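Local coordinates for ankyrin repeat domain-containing protein EMB506, chloroplastic (PDB 6JD6) that takes part in the first differentiation of the proplastid during embryo development and is required for cotyledon, true leaf and cauline leaf margins to develop correctly, at residues A[103-117]-A[131-143]. Residues are numbered along the deposited sequence; the frame is centred on the assembly and turned at random.
Sequences PNLKMISTKSWKPLQ and LIENGLDIDDVDK. With SO4 (sulfate ion), chain F.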
loop_
_atom_site.group_PDB
_atom_site.type_symbol
_atom_site.label_atom_id
_atom_site.label_comp_id
_atom_site.label_asym_id
_atom_site.label_seq_id
_atom_site.Cartn_x
_atom_site.Cartn_y
_atom_site.Cartn_z
ATOM N N PRO A 103 2.760 -5.455 -24.030
ATOM C CA PRO A 103 3.735 -5.206 -22.962
ATOM C C PRO A 103 4.737 -6.349 -22.796
ATOM O O PRO A 103 4.358 -7.520 -22.809
ATOM C CB PRO A 103 2.866 -5.043 -21.704
ATOM C CG PRO A 103 1.485 -5.448 -22.099
ATOM C CD PRO A 103 1.375 -5.258 -23.571
ATOM N N ASN A 104 6.012 -5.993 -22.663
ATOM C CA ASN A 104 7.083 -6.965 -22.482
ATOM C C ASN A 104 7.314 -7.203 -20.995
ATOM O O ASN A 104 8.037 -6.442 -20.348
ATOM C CB ASN A 104 8.363 -6.450 -23.145
ATOM C CG ASN A 104 9.429 -7.523 -23.287
ATOM O OD1 ASN A 104 9.688 -8.292 -22.361
ATOM N ND2 ASN A 104 10.058 -7.575 -24.459
ATOM N N LEU A 105 6.698 -8.259 -20.463
ATOM C CA LEU A 105 6.686 -8.520 -19.018
ATOM C C LEU A 105 8.056 -8.484 -18.341
ATOM O O LEU A 105 8.216 -7.846 -17.303
ATOM C CB LEU A 105 5.984 -9.847 -18.698
ATOM C CG LEU A 105 4.453 -9.859 -18.622
ATOM C CD1 LEU A 105 3.928 -8.551 -18.049
ATOM C CD2 LEU A 105 3.830 -10.127 -19.977
ATOM N N LYS A 106 9.041 -9.160 -18.923
ATOM C CA LYS A 106 10.360 -9.222 -18.300
ATOM C C LYS A 106 11.082 -7.874 -18.279
ATOM O O LYS A 106 11.859 -7.603 -17.367
ATOM C CB LYS A 106 11.242 -10.290 -18.958
ATOM C CG LYS A 106 11.723 -9.944 -20.354
ATOM C CD LYS A 106 13.110 -10.523 -20.619
ATOM C CE LYS A 106 14.127 -10.000 -19.607
ATOM N NZ LYS A 106 15.512 -10.469 -19.898
ATOM N N MET A 107 10.825 -7.026 -19.272
ATOM C CA MET A 107 11.515 -5.743 -19.358
ATOM C C MET A 107 10.881 -4.673 -18.475
ATOM O O MET A 107 11.536 -3.699 -18.110
ATOM C CB MET A 107 11.580 -5.246 -20.810
ATOM C CG MET A 107 12.415 -6.112 -21.747
ATOM S SD MET A 107 14.136 -6.315 -21.224
ATOM C CE MET A 107 14.640 -4.614 -20.997
ATOM N N ILE A 108 9.610 -4.853 -18.133
ATOM C CA ILE A 108 8.860 -3.803 -17.445
ATOM C C ILE A 108 8.559 -4.126 -15.978
ATOM O O ILE A 108 7.787 -3.423 -15.324
ATOM C CB ILE A 108 7.543 -3.486 -18.190
ATOM C CG1 ILE A 108 6.567 -4.656 -18.077
ATOM C CG2 ILE A 108 7.828 -3.165 -19.657
ATOM C CD1 ILE A 108 5.192 -4.360 -18.628
ATOM N N SER A 109 9.180 -5.179 -15.463
ATOM C CA SER A 109 8.956 -5.598 -14.082
ATOM C C SER A 109 10.273 -5.724 -13.334
ATOM O O SER A 109 11.283 -6.121 -13.909
ATOM C CB SER A 109 8.237 -6.949 -14.040
ATOM O OG SER A 109 7.125 -6.978 -14.919
ATOM N N THR A 110 10.260 -5.374 -12.054
ATOM C CA THR A 110 11.358 -5.727 -11.160
ATOM C C THR A 110 10.831 -6.221 -9.831
ATOM O O THR A 110 9.621 -6.373 -9.640
ATOM C CB THR A 110 12.311 -4.555 -10.860
ATOM O OG1 THR A 110 11.582 -3.474 -10.265
ATOM C CG2 THR A 110 12.976 -4.090 -12.102
ATOM N N LYS A 111 11.768 -6.460 -8.921
ATOM C CA LYS A 111 11.485 -6.922 -7.568
ATOM C C LYS A 111 10.454 -6.034 -6.881
ATOM O O LYS A 111 9.379 -6.496 -6.486
ATOM C CB LYS A 111 12.780 -6.926 -6.751
ATOM C CG LYS A 111 13.613 -8.194 -6.870
ATOM C CD LYS A 111 14.034 -8.522 -8.295
ATOM C CE LYS A 111 14.801 -9.837 -8.344
ATOM N NZ LYS A 111 15.104 -10.282 -9.732
ATOM N N SER A 112 10.793 -4.754 -6.761
ATOM C CA SER A 112 9.961 -3.777 -6.073
ATOM C C SER A 112 8.714 -3.365 -6.854
ATOM O O SER A 112 7.679 -3.059 -6.255
ATOM C CB SER A 112 10.784 -2.522 -5.773
ATOM O OG SER A 112 11.949 -2.833 -5.032
ATOM N N TRP A 113 8.815 -3.340 -8.183
ATOM C CA TRP A 113 7.770 -2.732 -9.008
ATOM C C TRP A 113 7.140 -3.705 -9.993
ATOM O O TRP A 113 7.611 -3.866 -11.119
ATOM C CB TRP A 113 8.320 -1.495 -9.730
ATOM C CG TRP A 113 9.203 -0.703 -8.833
ATOM C CD1 TRP A 113 10.552 -0.513 -8.959
ATOM C CD2 TRP A 113 8.815 -0.043 -7.623
ATOM N NE1 TRP A 113 11.020 0.247 -7.913
ATOM C CE2 TRP A 113 9.974 0.545 -7.078
ATOM C CE3 TRP A 113 7.597 0.113 -6.951
ATOM C CZ2 TRP A 113 9.952 1.274 -5.891
ATOM C CZ3 TRP A 113 7.576 0.842 -5.774
ATOM C CH2 TRP A 113 8.746 1.413 -5.257
ATOM N N LYS A 114 6.072 -4.356 -9.544
ATOM C CA LYS A 114 5.268 -5.232 -10.381
ATOM C C LYS A 114 4.189 -4.400 -11.066
ATOM O O LYS A 114 3.469 -3.652 -10.402
ATOM C CB LYS A 114 4.631 -6.327 -9.525
ATOM C CG LYS A 114 5.540 -7.518 -9.247
ATOM C CD LYS A 114 5.133 -8.700 -10.117
ATOM C CE LYS A 114 6.059 -9.883 -9.938
ATOM N NZ LYS A 114 7.457 -9.538 -10.319
ATOM N N PRO A 115 4.079 -4.523 -12.399
ATOM C CA PRO A 115 3.170 -3.701 -13.211
ATOM C C PRO A 115 1.728 -3.725 -12.710
ATOM O O PRO A 115 1.132 -2.661 -12.564
ATOM C CB PRO A 115 3.258 -4.343 -14.599
ATOM C CG PRO A 115 4.590 -4.995 -14.627
ATOM C CD PRO A 115 4.856 -5.466 -13.223
ATOM N N LEU A 116 1.181 -4.909 -12.445
ATOM C CA LEU A 116 -0.189 -5.010 -11.941
ATOM C C LEU A 116 -0.362 -4.262 -10.622
ATOM O O LEU A 116 -1.379 -3.603 -10.402
ATOM C CB LEU A 116 -0.605 -6.468 -11.758
ATOM C CG LEU A 116 -1.321 -7.161 -12.915
ATOM C CD1 LEU A 116 -1.887 -8.501 -12.446
ATOM C CD2 LEU A 116 -2.413 -6.276 -13.506
ATOM N N GLN A 117 0.632 -4.372 -9.748
ATOM C CA GLN A 117 0.591 -3.692 -8.461
ATOM C C GLN A 117 0.629 -2.180 -8.650
ATOM O O GLN A 117 -0.184 -1.455 -8.078
ATOM C CB GLN A 117 1.756 -4.137 -7.576
ATOM C CG GLN A 117 1.687 -5.584 -7.106
ATOM C CD GLN A 117 2.730 -5.889 -6.040
ATOM O OE1 GLN A 117 3.335 -4.978 -5.471
ATOM N NE2 GLN A 117 2.945 -7.173 -5.765
ATOM N N LEU A 131 -2.983 -6.223 -19.449
ATOM C CA LEU A 131 -1.926 -7.127 -19.006
ATOM C C LEU A 131 -2.470 -8.527 -18.768
ATOM O O LEU A 131 -1.890 -9.515 -19.218
ATOM C CB LEU A 131 -1.279 -6.610 -17.723
ATOM C CG LEU A 131 -0.136 -5.613 -17.877
ATOM C CD1 LEU A 131 0.307 -5.131 -16.513
ATOM C CD2 LEU A 131 1.025 -6.260 -18.618
ATOM N N ILE A 132 -3.584 -8.600 -18.047
ATOM C CA ILE A 132 -4.208 -9.872 -17.704
ATOM C C ILE A 132 -4.708 -10.605 -18.949
ATOM O O ILE A 132 -4.458 -11.799 -19.117
ATOM C CB ILE A 132 -5.363 -9.668 -16.701
ATOM C CG1 ILE A 132 -4.817 -9.121 -15.378
ATOM C CG2 ILE A 132 -6.121 -10.972 -16.471
ATOM C CD1 ILE A 132 -5.885 -8.675 -14.406
ATOM N N GLU A 133 -5.399 -9.882 -19.825
ATOM C CA GLU A 133 -5.929 -10.471 -21.056
ATOM C C GLU A 133 -4.832 -10.930 -22.016
ATOM O O GLU A 133 -5.063 -11.790 -22.862
ATOM C CB GLU A 133 -6.887 -9.500 -21.753
ATOM C CG GLU A 133 -8.181 -9.270 -20.986
ATOM C CD GLU A 133 -8.920 -8.030 -21.443
ATOM O OE1 GLU A 133 -8.502 -7.424 -22.452
ATOM O OE2 GLU A 133 -9.917 -7.657 -20.787
ATOM N N ASN A 134 -3.639 -10.358 -21.880
ATOM C CA ASN A 134 -2.495 -10.784 -22.680
ATOM C C ASN A 134 -1.714 -11.939 -22.054
ATOM O O ASN A 134 -0.631 -12.285 -22.519
ATOM C CB ASN A 134 -1.559 -9.607 -22.971
ATOM C CG ASN A 134 -2.023 -8.774 -24.150
ATOM O OD1 ASN A 134 -2.326 -9.304 -25.221
ATOM N ND2 ASN A 134 -2.092 -7.462 -23.956
ATOM N N GLY A 135 -2.259 -12.525 -20.992
ATOM C CA GLY A 135 -1.701 -13.752 -20.451
ATOM C C GLY A 135 -1.079 -13.704 -19.066
ATOM O O GLY A 135 -0.686 -14.741 -18.535
ATOM N N LEU A 136 -0.974 -12.518 -18.477
ATOM C CA LEU A 136 -0.447 -12.412 -17.119
ATOM C C LEU A 136 -1.490 -12.885 -16.106
ATOM O O LEU A 136 -2.625 -12.410 -16.103
ATOM C CB LEU A 136 -0.015 -10.978 -16.800
ATOM C CG LEU A 136 0.509 -10.768 -15.376
ATOM C CD1 LEU A 136 1.773 -11.588 -15.135
ATOM C CD2 LEU A 136 0.752 -9.289 -15.082
ATOM N N ASP A 137 -1.101 -13.830 -15.258
ATOM C CA ASP A 137 -2.000 -14.369 -14.244
ATOM C C ASP A 137 -2.440 -13.257 -13.296
ATOM O O ASP A 137 -1.613 -12.512 -12.775
ATOM C CB ASP A 137 -1.304 -15.501 -13.481
ATOM C CG ASP A 137 -2.173 -16.104 -12.386
ATOM O OD1 ASP A 137 -3.379 -15.792 -12.317
ATOM O OD2 ASP A 137 -1.644 -16.911 -11.594
ATOM N N ILE A 138 -3.746 -13.139 -13.085
ATOM C CA ILE A 138 -4.279 -12.119 -12.186
ATOM C C ILE A 138 -3.742 -12.318 -10.762
ATOM O O ILE A 138 -3.575 -11.359 -10.012
ATOM C CB ILE A 138 -5.830 -12.102 -12.205
ATOM C CG1 ILE A 138 -6.378 -10.896 -11.440
ATOM C CG2 ILE A 138 -6.405 -13.416 -11.670
ATOM C CD1 ILE A 138 -7.872 -10.680 -11.638
ATOM N N ASP A 139 -3.439 -13.566 -10.414
ATOM C CA ASP A 139 -2.886 -13.890 -9.102
ATOM C C ASP A 139 -1.368 -14.053 -9.131
ATOM O O ASP A 139 -0.798 -14.747 -8.288
ATOM C CB ASP A 139 -3.524 -15.166 -8.549
ATOM C CG ASP A 139 -5.008 -15.011 -8.294
ATOM O OD1 ASP A 139 -5.420 -13.934 -7.811
ATOM O OD2 ASP A 139 -5.759 -15.967 -8.578
ATOM N N ASP A 140 -0.721 -13.425 -10.108
ATOM C CA ASP A 140 0.738 -13.378 -10.154
ATOM C C ASP A 140 1.292 -12.799 -8.849
ATOM O O ASP A 140 0.828 -11.759 -8.384
ATOM C CB ASP A 140 1.196 -12.533 -11.344
ATOM C CG ASP A 140 2.701 -12.418 -11.429
ATOM O OD1 ASP A 140 3.231 -11.327 -11.125
ATOM O OD2 ASP A 140 3.353 -13.422 -11.793
ATOM N N VAL A 141 2.269 -13.480 -8.256
ATOM C CA VAL A 141 2.816 -13.057 -6.963
ATOM C C VAL A 141 4.201 -12.422 -7.076
ATOM O O VAL A 141 4.955 -12.714 -8.003
ATOM C CB VAL A 141 2.891 -14.230 -5.962
ATOM C CG1 VAL A 141 1.494 -14.713 -5.600
ATOM C CG2 VAL A 141 3.725 -15.365 -6.529
ATOM N N ASP A 142 4.535 -11.555 -6.124
ATOM C CA ASP A 142 5.862 -10.948 -6.094
ATOM C C ASP A 142 6.808 -11.673 -5.136
ATOM O O ASP A 142 6.578 -12.828 -4.772
ATOM C CB ASP A 142 5.797 -9.441 -5.789
ATOM C CG ASP A 142 5.237 -9.125 -4.403
ATOM O OD1 ASP A 142 5.167 -10.026 -3.537
ATOM O OD2 ASP A 142 4.875 -7.951 -4.174
ATOM N N LYS A 143 7.867 -10.980 -4.728
ATOM C CA LYS A 143 8.890 -11.555 -3.858
ATOM C C LYS A 143 8.357 -11.863 -2.458
ATOM O O LYS A 143 8.948 -12.655 -1.724
ATOM C CB LYS A 143 10.067 -10.592 -3.748
ATOM C CG LYS A 143 9.668 -9.235 -3.189
ATOM C CD LYS A 143 10.823 -8.254 -3.227
ATOM C CE LYS A 143 10.571 -7.081 -2.300
ATOM N NZ LYS A 143 9.314 -6.376 -2.644
HETATM S S SO4 F . 14.906 -8.378 -12.399
HETATM O O1 SO4 F . 14.778 -6.962 -12.065
HETATM O O2 SO4 F . 13.724 -9.087 -11.911
HETATM O O3 SO4 F . 14.999 -8.523 -13.849
HETATM O O4 SO4 F . 16.109 -8.931 -11.780
HETATM O O HOH W 1 7.077 -6.114 -5.326
HETATM O O HOH W 2 8.927 -8.867 -6.746
HETATM O O HOH W 3 2.067 -9.053 -7.579
#
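The carboxylate of D142 gathers bonds at both oxygens: OD2 accepts from Q117 NE2 at 2.6 Å, while OD1 takes the backbone N of D144 and of Q146. The N-H of Q117 points almost straight at OD2 (170°), yet it meets the carboxylate from above its plane, amide and carboxylate being turned 65° apart. Beyond CG the Q117 chain is extended (chi2 -170°), which carries its amide from the helix across to the loop. A water accepts from Q117 NE2 and lies within hydrogen-bonding distance of D140 O, and K151 NZ reaches Q117 OE1. With an alanine in place of Q117, D142 OD2 would probably lose its direct donor and the lysine end be free to turn. Helices 115-121 and 125-133 pack antiparallel in the first ankyrin repeat; the bond ties the former to the loop leading to the next repeat, and the latter ends in a Schellman motif at G135. Away from this polar end the contact is apolar and draws on loop residues as well as the two helices. L131 divides its two methyls, CD1 against P115 CB (3.6 Å) and CD2 against P103 CG (3.6 Å) and L105 CD1. L116 and L136 meet tip to tip, L116 CG lying 3.7 Å from L136 CD2. Nearer the loop, the aliphatic part of K114 crosses D140 at about a right angle, its CE 3.4 Å from D140 OD1.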